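Local structure of metal-dependent phosphohydrolase, HDOD domain-containing (3HC1) at residues W120-S123 / L124-R128; A130-I133 / A134-T137; Q227-I230 / V231-A235. The protein is of unknown function but binds two iron ions and carries an HDOD domain, probably of the metal-dependent phosphohydrolase type. All coordinates share one frame; numbering follows the deposited sequence. Where two conformers were deposited one is given.

Contacts 1 and 2 lie in series on helix 116-136, the first in its N-terminal half and the second at its C-terminal end, with centres about 14 Å apart. Contact 3 comes much later in the chain, at the start of helix 229-243. Its centre is about 16 Å from that of contact 1 and about 11 Å from that of contact 2. The two helices pack together: Val126 meets Val234, and Met233 rests on Ile133, Ala134 and Thr137. Each helix supplies an iron ligand, His122 from the first and Asp238 from the second. The packing between them therefore joins two parts of the metal site in this all-helical fold.

Contact 1. Residues W120-S123 / L124-R128; sequences WAHS and LGVAR. With FE (Fe (III) ion), chain C.
His122 and Val126 lie side by side, one turn apart on helix 116-136, and point the same way. Val126 CG2 sits over one face of the His122 imidazole, 4.0 Å from the ring centroid, in a CH-pi contact. Val126 CG2 is also 3.2 Å from His122 O, so this methyl is wedged between the ring and the backbone. The ring reaches this place because CG of His122 is anti to the backbone N (chi1 169°). Its two nitrogens are both engaged. His122 NE2 binds iron at 2.2 Å, and ND1 is hydrogen-bonded to Leu246 O, which fixes the rotation of the ring. A water 2.0 Å from the iron is another of its ligands.

The backbone is regular helix. Val126 N donates to His122 O over 2.9 Å. Leu124 N donates to Trp120 O in the same i to i+4 pattern. Ser123 OG is hydrogen-bonded to Leu119 O, so this buried hydroxyl has a partner.

The touch between Trp120 and Leu124 is lighter, though both are buried. Leu124 CD2 approaches the indole obliquely, 4.0 Å from Trp120 NE1. Phe107 meets the same indole edge-to-face. Leu124 CD2 also lies 3.9 Å above the plane of the Arg128 guanidinium, over its centre. The solvent side is at Ala121 and Arg128, which are partly exposed and lie next to helix 281-302.

His152, Asp153, Asp238 and Glu249 share this iron with His122. The set His122, His152-Asp153 and Asp238 matches the H...HD...D signature of the HD superfamily, with the first histidine presented from the second turn of helix 116-136.

Contact 2. Residues A130-I133 / A134-T137; sequences AKLI and AERT. With GOL (glycerol), chain H.
Ala130 O accepts from Ala134 N in the closing turns of helix 116-136, and the 130-133 and 134-137 segments continue this i to i+4 pattern. Glu135 N reaches Lys131 O over 3.0 Å. Arg136 N donates to Leu132 O. Next, Ile133 O takes two bonds from Thr137. Thr137 N is 3.0 Å from Ile133 O, with a bent N-H (132°), and Thr137 OG1 is 2.8 Å from the same Ile133 O. The two donors come from opposite faces of the carbonyl plane. Thr137 OG1 stands between its backbone N and carbonyl carbon (chi1 61°), which turns the hydroxyl back onto the helix.

Thr137 CG2 meets Ile133 CG2 at 4.0 Å, beside the carbonyl that takes both hydrogen bonds. On another side, the extended chain of Lys131 crosses that of Glu135. Lys131 CE comes to 3.4 Å from Glu135 OE2, while the salt bridge from Lys131 NZ to Glu135 OE2 is long, at 3.9 Å. Lys131 NZ has a second carboxylate partner in Glu96. A glycerol, probably from the crystallisation liquor, lies next to both chains, but its O1 position is doubtful. An alanine in place of Lys131 would probably leave Glu135 and Glu96 without their shared positive partner. Leu132 lies alongside Arg136, but it is modelled in two positions and this contact is less sure. The Arg136 guanidinium forms a salt bridge with Glu287.

Three helices pack against this part of helix 116-136. Ala130 and Ile133 pack on helix 229-243, Lys131 and Ala134 on helix 142-150, and Leu132 and Arg136 on helix 281-302.

Contact 3. Residues Q227-I230 / V231-A235; sequences QAAI and VAMVA
The first turn of helix 229-243 is formed here, with Ala228 at the N-cap position. Ala228 O accepts from Ala232 N over 3.0 Å. Ala229 O takes Met233 N at 2.9 Å, and Ile230 O takes Val234 N.

The closest side-chain contact is between Ala229 and Met233, a selenomethionine. Its chain is extended beyond CG and runs back along the helix, bringing Met233 CE to 3.7 Å from Ala229 CB. Met233 CG lies 3.3 Å from Ala229 O, beside the acceptor of its own backbone N-H. Met233 CG is anti to its carbonyl carbon (chi1 -75°), which directs the chain toward the preceding turn.

This helix belongs to the helical core round the two irons and carries Asp238, a ligand of one of them, further along. Val234 lies next to His152, and the side chain of Val234 is about 4 Å from that of His217; both histidines bind iron.

One residue on, Ile230 CG2 and Val234 CG2 touch loosely at 4.4 Å. Both side chains also pack on Thr213 of helix 208-216 and on Ala148 of helix 142-150. Ala232 O is hydrogen-bonded to Ser266 OG, and Ala228 N to Ser273 OG.

Contact 1. Residues W120-S123 / L124-R128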
loop_
_atom_site.group_PDB
_atom_site.type_symbol
_atom_site.label_atom_id
_atom_site.label_comp_id
_atom_site.label_asym_id
_atom_site.label_seq_id
_atom_site.Cartn_x
_atom_site.Cartn_y
_atom_site.Cartn_z
ATOM N N TRP A 120 -9.356 -1.120 1.529
ATOM C CA TRP A 120 -8.481 -1.701 2.517
ATOM C C TRP A 120 -7.877 -3.050 2.096
ATOM O O TRP A 120 -6.656 -3.246 2.155
ATOM C CB TRP A 120 -9.218 -1.823 3.865
ATOM C CG TRP A 120 -8.452 -2.595 4.905
ATOM C CD1 TRP A 120 -8.755 -3.823 5.414
ATOM C CD2 TRP A 120 -7.281 -2.144 5.602
ATOM N NE1 TRP A 120 -7.830 -4.172 6.379
ATOM C CE2 TRP A 120 -6.905 -3.163 6.494
ATOM C CE3 TRP A 120 -6.488 -0.999 5.513
ATOM C CZ2 TRP A 120 -5.770 -3.061 7.316
ATOM C CZ3 TRP A 120 -5.378 -0.889 6.308
ATOM C CH2 TRP A 120 -5.036 -1.924 7.234
ATOM N N ALA A 121 -8.727 -3.972 1.678
ATOM C CA ALA A 121 -8.283 -5.305 1.293
ATOM C C ALA A 121 -7.236 -5.227 0.171
ATOM O O ALA A 121 -6.192 -5.885 0.211
ATOM C CB ALA A 121 -9.523 -6.227 0.869
ATOM N N HIS A 122 -7.514 -4.402 -0.831
ATOM C CA HIS A 122 -6.578 -4.210 -1.942
ATOM C C HIS A 122 -5.226 -3.609 -1.469
ATOM O O HIS A 122 -4.143 -4.033 -1.905
ATOM C CB HIS A 122 -7.204 -3.265 -2.984
ATOM C CG HIS A 122 -6.232 -2.793 -4.023
ATOM N ND1 HIS A 122 -5.643 -3.649 -4.927
ATOM C CD2 HIS A 122 -5.701 -1.569 -4.258
ATOM C CE1 HIS A 122 -4.842 -2.957 -5.721
ATOM N NE2 HIS A 122 -4.844 -1.694 -5.327
ATOM N N SER A 123 -5.315 -2.619 -0.579
ATOM C CA SER A 123 -4.131 -1.937 -0.052
ATOM C C SER A 123 -3.293 -2.861 0.812
ATOM O O SER A 123 -2.035 -2.918 0.651
ATOM C CB SER A 123 -4.523 -0.664 0.713
ATOM O OG SER A 123 -5.124 0.298 -0.175
ATOM N N LEU A 124 -3.953 -3.597 1.718
ATOM C CA LEU A 124 -3.275 -4.619 2.528
ATOM C C LEU A 124 -2.641 -5.711 1.664
ATOM O O LEU A 124 -1.525 -6.147 1.953
ATOM C CB LEU A 124 -4.232 -5.260 3.536
ATOM C CG LEU A 124 -3.622 -6.208 4.589
ATOM C CD1 LEU A 124 -2.461 -5.516 5.370
ATOM C CD2 LEU A 124 -4.749 -6.646 5.546
ATOM N N GLY A 125 -3.329 -6.132 0.606
ATOM C CA GLY A 125 -2.800 -7.151 -0.316
ATOM C C GLY A 125 -1.538 -6.664 -1.011
ATOM O O GLY A 125 -0.532 -7.348 -1.018
ATOM N N VAL A 126 -1.604 -5.464 -1.584
ATOM C CA VAL A 126 -0.470 -4.820 -2.198
ATOM C C VAL A 126 0.727 -4.673 -1.224
ATOM O O VAL A 126 1.869 -5.005 -1.600
ATOM C CB VAL A 126 -0.851 -3.479 -2.893
ATOM C CG1 VAL A 126 0.426 -2.646 -3.391
ATOM C CG2 VAL A 126 -1.793 -3.806 -4.089
ATOM N N ALA A 127 0.477 -4.180 -0.009
ATOM C CA ALA A 127 1.528 -4.075 0.996
ATOM C C ALA A 127 2.230 -5.431 1.144
ATOM O O ALA A 127 3.478 -5.523 1.108
ATOM C CB ALA A 127 0.959 -3.623 2.357
ATOM N N ARG A 128 1.432 -6.466 1.388
ATOM C CA ARG A 128 1.968 -7.789 1.737
ATOM C C ARG A 128 2.715 -8.441 0.598
ATOM O O ARG A 128 3.773 -9.065 0.802
ATOM C CB ARG A 128 0.879 -8.719 2.237
ATOM C CG ARG A 128 0.408 -8.392 3.613
ATOM C CD ARG A 128 -0.725 -9.296 4.103
ATOM N NE ARG A 128 -1.104 -8.933 5.451
ATOM C CZ ARG A 128 -2.030 -9.535 6.193
ATOM N NH1 ARG A 128 -2.714 -10.580 5.738
ATOM N NH2 ARG A 128 -2.249 -9.096 7.420
HETATM FE FE FE C . -3.903 -0.025 -6.436
HETATM O O HOH W 1 -2.993 1.212 -7.700
#

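Contact 2. Residues A130-I133 / A134-T137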
loop_
_atom_site.group_PDB
_atom_site.type_symbol
_atom_site.label_atom_id
_atom_site.label_comp_id
_atom_site.label_asym_id
_atom_site.label_seq_id
_atom_site.Cartn_x
_atom_site.Cartn_y
_atom_site.Cartn_z
ATOM N N ALA A 130 3.976 -6.804 -2.072
ATOM C CA ALA A 130 5.164 -6.002 -2.328
ATOM C C ALA A 130 6.287 -6.365 -1.333
ATOM O O ALA A 130 7.443 -6.441 -1.736
ATOM C CB ALA A 130 4.868 -4.564 -2.279
ATOM N N LYS A 131 5.934 -6.635 -0.084
ATOM C CA LYS A 131 6.929 -7.029 0.885
ATOM C C LYS A 131 7.508 -8.375 0.523
ATOM O O LYS A 131 8.729 -8.516 0.585
ATOM C CB LYS A 131 6.432 -7.040 2.304
ATOM C CG LYS A 131 7.604 -7.083 3.310
ATOM C CD LYS A 131 7.137 -7.215 4.729
ATOM C CE LYS A 131 8.333 -7.327 5.696
ATOM N NZ LYS A 131 7.908 -7.693 7.089
ATOM N N LEU A 132 6.655 -9.347 0.131
ATOM C CA LEU A 132 7.144 -10.684 -0.267
ATOM C C LEU A 132 8.208 -10.552 -1.357
ATOM O O LEU A 132 9.279 -11.211 -1.282
ATOM C CB LEU A 132 6.015 -11.596 -0.745
ATOM C CG LEU A 132 5.018 -12.114 0.294
ATOM C CD1 LEU A 132 3.767 -12.650 -0.401
ATOM C CD2 LEU A 132 5.659 -13.166 1.223
ATOM N N ILE A 133 7.929 -9.692 -2.356
ATOM C CA ILE A 133 8.880 -9.433 -3.407
ATOM C C ILE A 133 10.209 -8.840 -2.881
ATOM O O ILE A 133 11.318 -9.252 -3.338
ATOM C CB ILE A 133 8.262 -8.616 -4.550
ATOM C CG1 ILE A 133 7.122 -9.433 -5.197
ATOM C CG2 ILE A 133 9.353 -8.250 -5.594
ATOM C CD1 ILE A 133 6.090 -8.632 -5.915
ATOM N N ALA A 134 10.112 -7.890 -1.942
ATOM C CA ALA A 134 11.261 -7.289 -1.316
ATOM C C ALA A 134 12.150 -8.391 -0.735
ATOM O O ALA A 134 13.347 -8.435 -0.960
ATOM C CB ALA A 134 10.827 -6.427 -0.215
ATOM N N GLU A 135 11.524 -9.270 0.013
ATOM C CA GLU A 135 12.209 -10.401 0.625
ATOM C C GLU A 135 12.858 -11.330 -0.400
ATOM O O GLU A 135 14.044 -11.659 -0.274
ATOM C CB GLU A 135 11.244 -11.146 1.571
ATOM C CG GLU A 135 10.825 -10.250 2.762
ATOM C CD GLU A 135 9.672 -10.808 3.601
ATOM O OE1 GLU A 135 8.875 -11.629 3.111
ATOM O OE2 GLU A 135 9.582 -10.400 4.772
ATOM N N ARG A 136 12.122 -11.708 -1.447
ATOM C CA ARG A 136 12.659 -12.642 -2.440
ATOM C C ARG A 136 13.759 -12.075 -3.318
ATOM O O ARG A 136 14.532 -12.834 -3.919
ATOM C CB ARG A 136 11.557 -13.198 -3.367
ATOM C CG ARG A 136 10.490 -13.989 -2.677
ATOM C CD ARG A 136 10.981 -15.259 -2.015
ATOM N NE ARG A 136 9.862 -15.845 -1.290
ATOM C CZ ARG A 136 9.483 -15.531 -0.053
ATOM N NH1 ARG A 136 10.173 -14.669 0.690
ATOM N NH2 ARG A 136 8.397 -16.101 0.456
ATOM N N THR A 137 13.858 -10.758 -3.398
ATOM C CA THR A 137 14.853 -10.133 -4.255
ATOM C C THR A 137 16.008 -9.589 -3.418
ATOM O O THR A 137 16.906 -8.943 -3.947
ATOM C CB THR A 137 14.200 -9.027 -5.114
ATOM O OG1 THR A 137 13.637 -8.002 -4.264
ATOM C CG2 THR A 137 13.121 -9.620 -6.062
HETATM C C1 GOL H . 6.939 -10.940 7.224
HETATM O O1 GOL H . 7.050 -9.828 6.404
HETATM C C2 GOL H . 5.459 -11.169 7.472
HETATM O O2 GOL H . 5.396 -11.845 8.719
HETATM C C3 GOL H . 4.686 -9.847 7.531
HETATM O O3 GOL H . 4.292 -9.302 6.276
#

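Contact 3. Residues Q227-I230 / V231-A235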
loop_
_atom_site.group_PDB
_atom_site.type_symbol
_atom_site.label_atom_id
_atom_site.label_comp_id
_atom_site.label_asym_id
_atom_site.label_seq_id
_atom_site.Cartn_x
_atom_site.Cartn_y
_atom_site.Cartn_z
ATOM N N GLN A 227 17.411 4.256 -9.045
ATOM C CA GLN A 227 17.183 3.464 -7.859
ATOM C C GLN A 227 15.718 3.587 -7.475
ATOM O O GLN A 227 15.348 4.382 -6.611
ATOM C CB GLN A 227 18.112 3.906 -6.752
ATOM C CG GLN A 227 19.591 3.646 -7.104
ATOM C CD GLN A 227 20.186 2.531 -6.293
ATOM O OE1 GLN A 227 19.594 1.452 -6.174
ATOM N NE2 GLN A 227 21.353 2.785 -5.700
ATOM N N ALA A 228 14.913 2.738 -8.109
ATOM C CA ALA A 228 13.457 2.795 -7.994
ATOM C C ALA A 228 12.856 1.440 -7.610
ATOM O O ALA A 228 11.735 1.129 -8.026
ATOM C CB ALA A 228 12.872 3.334 -9.325
ATOM N N ALA A 229 13.555 0.683 -6.737
ATOM C CA ALA A 229 13.147 -0.681 -6.276
ATOM C C ALA A 229 11.821 -0.654 -5.586
ATOM O O ALA A 229 10.952 -1.423 -5.952
ATOM C CB ALA A 229 14.158 -1.331 -5.370
ATOM N N ILE A 230 11.604 0.259 -4.639
ATOM C CA ILE A 230 10.350 0.251 -3.898
ATOM C C ILE A 230 9.158 0.486 -4.815
ATOM O O ILE A 230 8.191 -0.244 -4.741
ATOM C CB ILE A 230 10.353 1.258 -2.699
ATOM C CG1 ILE A 230 11.432 0.848 -1.654
ATOM C CG2 ILE A 230 8.982 1.272 -2.048
ATOM C CD1 ILE A 230 11.744 1.889 -0.582
ATOM N N VAL A 231 9.235 1.504 -5.668
ATOM C CA VAL A 231 8.160 1.846 -6.560
ATOM C C VAL A 231 7.893 0.656 -7.491
ATOM O O VAL A 231 6.742 0.266 -7.700
ATOM C CB VAL A 231 8.450 3.065 -7.475
ATOM C CG1 VAL A 231 7.122 3.429 -8.209
ATOM C CG2 VAL A 231 8.999 4.259 -6.696
ATOM N N ALA A 232 8.974 0.081 -8.036
ATOM C CA ALA A 232 8.868 -1.051 -8.927
ATOM C C ALA A 232 8.138 -2.218 -8.236
ATOM O O ALA A 232 7.248 -2.833 -8.847
ATOM C CB ALA A 232 10.261 -1.449 -9.432
HETATM N N MSE A 233 8.469 -2.462 -6.950
HETATM C CA MSE A 233 7.849 -3.520 -6.155
HETATM C C MSE A 233 6.360 -3.318 -5.952
HETATM O O MSE A 233 5.539 -4.261 -6.094
HETATM C CB MSE A 233 8.618 -3.723 -4.791
HETATM C CG MSE A 233 9.946 -4.486 -5.092
HETATM SE SE MSE A 233 11.080 -4.342 -3.568
HETATM C CE MSE A 233 12.679 -4.689 -4.629
ATOM N N VAL A 234 6.005 -2.092 -5.622
ATOM C CA VAL A 234 4.589 -1.752 -5.344
ATOM C C VAL A 234 3.823 -1.696 -6.656
ATOM O O VAL A 234 2.654 -2.144 -6.701
ATOM C CB VAL A 234 4.488 -0.430 -4.552
ATOM C CG1 VAL A 234 2.986 0.165 -4.500
ATOM C CG2 VAL A 234 5.133 -0.581 -3.131
ATOM N N ALA A 235 4.424 -1.162 -7.728
ATOM C CA ALA A 235 3.706 -1.162 -9.028
ATOM C C ALA A 235 3.411 -2.573 -9.450
ATOM O O ALA A 235 2.293 -2.840 -9.909
ATOM C CB ALA A 235 4.465 -0.449 -10.183
#